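Local coordinates for protein MHC class I antigen (Anolis carolinensis, PDB 7CPO) that probably presents peptides to T cells, holding them in the groove of a class I heavy chain paired with beta2-microglobulin, at residues H5-F10 with K159-E164; D31-V36 with L181-V186. All coordinates share one frame; numbering follows the deposited sequence.

Contact 1: residues H5-F10 with K159-E164; sequences HSMRYF and KTYLEE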
loop_
_atom_site.group_PDB
_atom_site.type_symbol
_atom_site.label_atom_id
_atom_site.label_comp_id
_atom_site.label_asym_id
_atom_site.label_seq_id
_atom_site.Cartn_x
_atom_site.Cartn_y
_atom_site.Cartn_z
ATOM N N HIS A 5 4.092 -10.615 12.156
ATOM C CA HIS A 5 4.927 -9.810 11.272
ATOM C C HIS A 5 5.108 -10.513 9.934
ATOM O O HIS A 5 5.028 -11.743 9.832
ATOM C CB HIS A 5 6.309 -9.536 11.878
ATOM C CG HIS A 5 6.251 -8.788 13.163
ATOM N ND1 HIS A 5 6.024 -7.430 13.223
ATOM C CD2 HIS A 5 6.352 -9.211 14.444
ATOM C CE1 HIS A 5 6.006 -7.045 14.483
ATOM N NE2 HIS A 5 6.189 -8.110 15.245
ATOM N N SER A 6 5.401 -9.726 8.911
ATOM C CA SER A 6 5.466 -10.264 7.569
ATOM C C SER A 6 6.551 -9.562 6.767
ATOM O O SER A 6 6.882 -8.396 7.009
ATOM C CB SER A 6 4.117 -10.117 6.874
ATOM O OG SER A 6 3.810 -8.736 6.765
ATOM N N MET A 7 7.102 -10.294 5.812
ATOM C CA MET A 7 7.921 -9.737 4.743
ATOM C C MET A 7 7.210 -9.996 3.422
ATOM O O MET A 7 6.790 -11.126 3.152
ATOM C CB MET A 7 9.314 -10.360 4.717
ATOM C CG MET A 7 10.178 -9.754 3.629
ATOM S SD MET A 7 11.741 -10.591 3.448
ATOM C CE MET A 7 11.297 -12.020 2.478
ATOM N N ARG A 8 7.087 -8.960 2.600
ATOM C CA ARG A 8 6.178 -8.984 1.463
ATOM C C ARG A 8 6.850 -8.304 0.274
ATOM O O ARG A 8 7.305 -7.162 0.407
ATOM C CB ARG A 8 4.864 -8.261 1.828
ATOM C CG ARG A 8 3.831 -9.096 2.648
ATOM C CD ARG A 8 3.004 -8.314 3.698
ATOM N NE ARG A 8 2.529 -7.020 3.213
ATOM C CZ ARG A 8 2.874 -5.848 3.757
ATOM N NH1 ARG A 8 3.691 -5.818 4.807
ATOM N NH2 ARG A 8 2.424 -4.698 3.251
ATOM N N TYR A 9 6.899 -8.986 -0.880
ATOM C CA TYR A 9 7.367 -8.399 -2.137
ATOM C C TYR A 9 6.220 -8.211 -3.131
ATOM O O TYR A 9 5.338 -9.067 -3.258
ATOM C CB TYR A 9 8.460 -9.258 -2.781
ATOM C CG TYR A 9 9.769 -9.135 -2.052
ATOM C CD1 TYR A 9 10.571 -8.010 -2.221
ATOM C CD2 TYR A 9 10.199 -10.124 -1.178
ATOM C CE1 TYR A 9 11.778 -7.876 -1.538
ATOM C CE2 TYR A 9 11.399 -10.006 -0.483
ATOM C CZ TYR A 9 12.182 -8.873 -0.670
ATOM O OH TYR A 9 13.380 -8.736 -0.003
ATOM N N PHE A 10 6.248 -7.097 -3.860
ATOM C CA PHE A 10 5.197 -6.767 -4.814
ATOM C C PHE A 10 5.844 -6.348 -6.125
ATOM O O PHE A 10 6.538 -5.323 -6.182
ATOM C CB PHE A 10 4.301 -5.637 -4.298
ATOM C CG PHE A 10 3.630 -5.927 -2.997
ATOM C CD1 PHE A 10 2.336 -6.446 -2.976
ATOM C CD2 PHE A 10 4.271 -5.641 -1.792
ATOM C CE1 PHE A 10 1.681 -6.690 -1.756
ATOM C CE2 PHE A 10 3.638 -5.885 -0.579
ATOM C CZ PHE A 10 2.323 -6.406 -0.556
ATOM N N LYS A 159 8.772 -23.778 -1.558
ATOM C CA LYS A 159 8.364 -24.135 -0.202
ATOM C C LYS A 159 9.469 -23.818 0.802
ATOM O O LYS A 159 9.222 -23.193 1.841
ATOM C CB LYS A 159 7.998 -25.618 -0.147
ATOM C CG LYS A 159 7.483 -26.118 1.200
ATOM C CD LYS A 159 7.211 -27.637 1.141
ATOM C CE LYS A 159 6.446 -28.160 2.357
ATOM N NZ LYS A 159 7.118 -27.846 3.652
ATOM N N THR A 160 10.700 -24.239 0.502
ATOM C CA THR A 160 11.831 -23.899 1.355
ATOM C C THR A 160 11.955 -22.385 1.518
ATOM O O THR A 160 12.103 -21.877 2.640
ATOM C CB THR A 160 13.111 -24.488 0.767
ATOM O OG1 THR A 160 13.029 -25.920 0.815
ATOM C CG2 THR A 160 14.374 -23.989 1.524
ATOM N N TYR A 161 11.872 -21.646 0.408
ATOM C CA TYR A 161 11.989 -20.198 0.488
ATOM C C TYR A 161 10.887 -19.610 1.363
ATOM O O TYR A 161 11.150 -18.775 2.231
ATOM C CB TYR A 161 11.955 -19.569 -0.905
ATOM C CG TYR A 161 11.926 -18.066 -0.843
ATOM C CD1 TYR A 161 13.110 -17.331 -0.814
ATOM C CD2 TYR A 161 10.715 -17.373 -0.761
ATOM C CE1 TYR A 161 13.087 -15.954 -0.721
ATOM C CE2 TYR A 161 10.683 -15.987 -0.658
ATOM C CZ TYR A 161 11.870 -15.290 -0.648
ATOM O OH TYR A 161 11.837 -13.922 -0.564
ATOM N N LEU A 162 9.645 -20.039 1.151
ATOM C CA LEU A 162 8.542 -19.448 1.894
ATOM C C LEU A 162 8.582 -19.844 3.360
ATOM O O LEU A 162 8.281 -19.026 4.236
ATOM C CB LEU A 162 7.214 -19.856 1.268
ATOM C CG LEU A 162 6.960 -19.316 -0.138
ATOM C CD1 LEU A 162 5.686 -19.922 -0.735
ATOM C CD2 LEU A 162 6.880 -17.803 -0.096
ATOM N N GLU A 163 8.965 -21.082 3.653
ATOM C CA GLU A 163 8.877 -21.580 5.016
ATOM C C GLU A 163 10.132 -21.308 5.826
ATOM O O GLU A 163 10.059 -21.231 7.061
ATOM C CB GLU A 163 8.581 -23.083 5.003
ATOM C CG GLU A 163 7.265 -23.395 4.319
ATOM C CD GLU A 163 6.807 -24.828 4.513
ATOM O OE1 GLU A 163 7.636 -25.666 4.929
ATOM O OE2 GLU A 163 5.614 -25.111 4.242
ATOM N N GLU A 164 11.274 -21.134 5.169
ATOM C CA GLU A 164 12.500 -21.003 5.934
ATOM C C GLU A 164 13.286 -19.756 5.557
ATOM O O GLU A 164 13.518 -18.904 6.416
ATOM C CB GLU A 164 13.323 -22.278 5.774
ATOM C CG GLU A 164 12.591 -23.465 6.419
ATOM C CD GLU A 164 12.888 -24.795 5.761
ATOM O OE1 GLU A 164 13.961 -24.931 5.116
ATOM O OE2 GLU A 164 12.028 -25.698 5.885
#
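The phenol oxygen of Tyr161 is where everything in this contact meets. It is hydrogen-bonded to the backbone of the bound peptide, while two side chains of strand 5-14 lie close by: Met7 CE stands 3.6 Å from Tyr161 OH, and Tyr9 CE2 is 3.9 Å from that same Tyr161 OH. Both approaches are plain packing, and both side chains run at roughly right angles to Tyr161. The two backbones stay well apart, with Met7 CA 10.1 Å from Leu162 CA, and the gap is bridged by length of side chain. Tyr161 reaches out from its helix with CG anti to the backbone N (chi1 174°), and Leu162 CD2 lies in plane at the edge of its ring. Met7 is extended until its last torsion, then bends (chi3 80°) to bring CE to the hydroxyl. Tyr161 OH comes to the Tyr9 ring obliquely; the hydroxyl of Tyr9 bonds to Tyr45 and to the peptide backbone. All three residues line the binding groove: Met7 packs on the peptide backbone, Tyr9 on an apolar peptide side chain, and Tyr161 meets an aromatic one edge-to-face. The strand belongs to the floor, pairing with strands 25-30 and 96-105, and helix 152-176 forms a wall above it, with Met7 packed on Cys166, the helix partner of the disulfide to Cys103.

Contact 2: residues D31-V36 with L181-V186; sequences DDQEFV and LLRTEV
Asp31 reaches the 181-186 segment through a water. That water donates to Leu181 O at 2.6 Å and, weakly, to Asp31 OD2 at 3.3 Å; the carboxylate also accepts from Ser6 N and probably bonds to His5, and Leu181 O is also bonded to the hydroxyl of Tyr211. Asp31 and Asp32, both with positive phi, turn the chain into the strand that starts at Gln33, which makes the direct contact. With CG anti to the backbone N (chi1 -178°), its extended side chain passes obliquely over the Leu181 branch, so that Leu181 CD2 sits 3.5 Å from Gln33 NE2, 3.7 Å from Gln33 CD and 3.8 Å from Gln33 CB. One methyl thus packs along much of the glutamine. The amide oxygen accepts from Trp51 NE1, which helps to fix the rotation of the amide. Gln33 NE2 lies 4.2 Å from Arg183 NH1, an approach of two donors and not a bond; NH1 bonds to Thr180 O. The stretched-out arginine forms a salt bridge to Glu185, side-on, with OE2 in the guanidinium plane and met on its anti side, somewhat out of the carboxylate plane: Arg183 NE is 2.9 Å and Arg183 NH2 3.0 Å from Glu185 OE2. Tyr211 adds a cation-pi contact to Arg183. Beyond Gln33 the strand runs on under the groove, where the Phe35 ring carries Val36 CG2 over one face and meets Tyr173. Residues 182-186 are the linker at the junction between the peptide-binding platform and the immunoglobulin C1-set domain of a class I heavy chain.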
loop_
_atom_site.group_PDB
_atom_site.type_symbol
_atom_site.label_atom_id
_atom_site.label_comp_id
_atom_site.label_asym_id
_atom_site.label_seq_id
_atom_site.Cartn_x
_atom_site.Cartn_y
_atom_site.Cartn_z
ATOM N N ASP A 31 6.095 -5.412 7.405
ATOM C CA ASP A 31 4.950 -4.846 8.130
ATOM C C ASP A 31 4.547 -3.481 7.578
ATOM O O ASP A 31 4.516 -2.478 8.300
ATOM C CB ASP A 31 5.246 -4.685 9.619
ATOM C CG ASP A 31 5.453 -5.977 10.315
ATOM O OD1 ASP A 31 4.992 -7.008 9.799
ATOM O OD2 ASP A 31 6.074 -5.942 11.395
ATOM N N ASP A 32 4.273 -3.443 6.281
ATOM C CA ASP A 32 3.887 -2.201 5.584
ATOM C C ASP A 32 4.869 -1.033 5.805
ATOM O O ASP A 32 4.526 0.118 5.523
ATOM C CB ASP A 32 2.431 -1.775 5.906
ATOM C CG ASP A 32 2.220 -1.269 7.345
ATOM O OD1 ASP A 32 3.008 -0.436 7.844
ATOM O OD2 ASP A 32 1.230 -1.714 7.979
ATOM N N GLN A 33 6.111 -1.286 6.241
ATOM C CA GLN A 33 7.208 -0.334 6.046
ATOM C C GLN A 33 8.019 -0.778 4.838
ATOM O O GLN A 33 8.532 -1.901 4.810
ATOM C CB GLN A 33 8.121 -0.235 7.266
ATOM C CG GLN A 33 9.238 0.781 7.118
ATOM C CD GLN A 33 9.938 1.098 8.451
ATOM O OE1 GLN A 33 11.168 1.270 8.505
ATOM N NE2 GLN A 33 9.153 1.164 9.536
ATOM N N GLU A 34 8.120 0.077 3.833
ATOM C CA GLU A 34 8.910 -0.278 2.668
ATOM C C GLU A 34 10.388 -0.195 3.025
ATOM O O GLU A 34 10.822 0.767 3.652
ATOM C CB GLU A 34 8.575 0.643 1.507
ATOM C CG GLU A 34 9.465 0.438 0.310
ATOM C CD GLU A 34 9.185 1.419 -0.809
ATOM O OE1 GLU A 34 8.218 2.201 -0.695
ATOM O OE2 GLU A 34 9.936 1.400 -1.803
ATOM N N PHE A 35 11.166 -1.217 2.686
ATOM C CA PHE A 35 12.580 -1.181 3.024
ATOM C C PHE A 35 13.511 -1.337 1.830
ATOM O O PHE A 35 14.666 -0.902 1.919
ATOM C CB PHE A 35 12.921 -2.241 4.094
ATOM C CG PHE A 35 12.934 -3.685 3.594
ATOM C CD1 PHE A 35 14.138 -4.336 3.325
ATOM C CD2 PHE A 35 11.755 -4.405 3.469
ATOM C CE1 PHE A 35 14.161 -5.659 2.898
ATOM C CE2 PHE A 35 11.769 -5.714 3.046
ATOM C CZ PHE A 35 12.976 -6.343 2.750
ATOM N N VAL A 36 13.046 -1.896 0.710
ATOM C CA VAL A 36 13.853 -2.000 -0.499
ATOM C C VAL A 36 12.943 -1.742 -1.682
ATOM O O VAL A 36 11.728 -1.933 -1.609
ATOM C CB VAL A 36 14.540 -3.385 -0.658
ATOM C CG1 VAL A 36 15.705 -3.536 0.337
ATOM C CG2 VAL A 36 13.504 -4.517 -0.497
ATOM N N LEU A 181 10.510 -0.132 13.256
ATOM C CA LEU A 181 9.455 -1.072 12.880
ATOM C C LEU A 181 8.476 -1.330 14.023
ATOM O O LEU A 181 7.291 -1.600 13.778
ATOM C CB LEU A 181 10.067 -2.392 12.422
ATOM C CG LEU A 181 10.793 -2.368 11.081
ATOM C CD1 LEU A 181 11.673 -3.622 10.949
ATOM C CD2 LEU A 181 9.778 -2.279 9.951
ATOM N N LEU A 182 8.944 -1.260 15.267
ATOM C CA LEU A 182 8.129 -1.614 16.417
ATOM C C LEU A 182 7.813 -0.406 17.286
ATOM O O LEU A 182 7.356 -0.569 18.419
ATOM C CB LEU A 182 8.835 -2.708 17.222
ATOM C CG LEU A 182 9.276 -3.870 16.313
ATOM C CD1 LEU A 182 10.128 -4.869 17.049
ATOM C CD2 LEU A 182 8.090 -4.558 15.654
ATOM N N ARG A 183 8.033 0.798 16.776
ATOM C CA ARG A 183 7.693 2.006 17.504
ATOM C C ARG A 183 6.175 2.185 17.559
ATOM O O ARG A 183 5.411 1.533 16.838
ATOM C CB ARG A 183 8.338 3.220 16.841
ATOM C CG ARG A 183 7.562 3.730 15.615
ATOM C CD ARG A 183 8.395 4.761 14.854
ATOM N NE ARG A 183 7.615 5.514 13.874
ATOM C CZ ARG A 183 7.194 5.045 12.702
ATOM N NH1 ARG A 183 7.452 3.795 12.332
ATOM N NH2 ARG A 183 6.501 5.838 11.899
ATOM N N THR A 184 5.732 3.078 18.436
ATOM C CA THR A 184 4.341 3.516 18.433
ATOM C C THR A 184 4.335 5.032 18.388
ATOM O O THR A 184 5.145 5.683 19.054
ATOM C CB THR A 184 3.540 3.019 19.664
ATOM O OG1 THR A 184 3.989 3.712 20.834
ATOM C CG2 THR A 184 3.720 1.519 19.884
ATOM N N GLU A 185 3.447 5.591 17.573
ATOM C CA GLU A 185 3.228 7.031 17.514
ATOM C C GLU A 185 1.782 7.324 17.904
ATOM O O GLU A 185 0.861 6.660 17.418
ATOM C CB GLU A 185 3.552 7.579 16.125
ATOM C CG GLU A 185 4.996 7.336 15.711
ATOM C CD GLU A 185 5.583 8.453 14.847
ATOM O OE1 GLU A 185 5.353 9.648 15.162
ATOM O OE2 GLU A 185 6.290 8.133 13.857
ATOM N N VAL A 186 1.595 8.310 18.777
ATOM C CA VAL A 186 0.286 8.553 19.409
ATOM C C VAL A 186 -0.662 9.202 18.404
ATOM O O VAL A 186 -0.287 10.183 17.747
ATOM C CB VAL A 186 0.449 9.427 20.650
ATOM C CG1 VAL A 186 -0.899 9.635 21.321
ATOM C CG2 VAL A 186 1.440 8.795 21.616
HETATM O O HOH W 1 5.305 -3.178 13.080
#

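How the contacts relate
From the N terminus the chain lays down residues 5-10, then 31-36, and only much later 159-164 and 181-186, so the two contacts cross. Contact 1 closes a long loop from the first strand to the helix on one side of the groove; contact 2 closes another, from strand 33-39 to the linker that leaves the platform. Residues 5-10 and 33-36 belong to the eight-stranded sheet, and the two first segments also touch each other; residues 5-10 also reach 181-186, where His5 CE1 packs 3.4 Å from Leu182 CD2. Together they tie the groove floor to helix 152-176 and to the approach to the immunoglobulin domain.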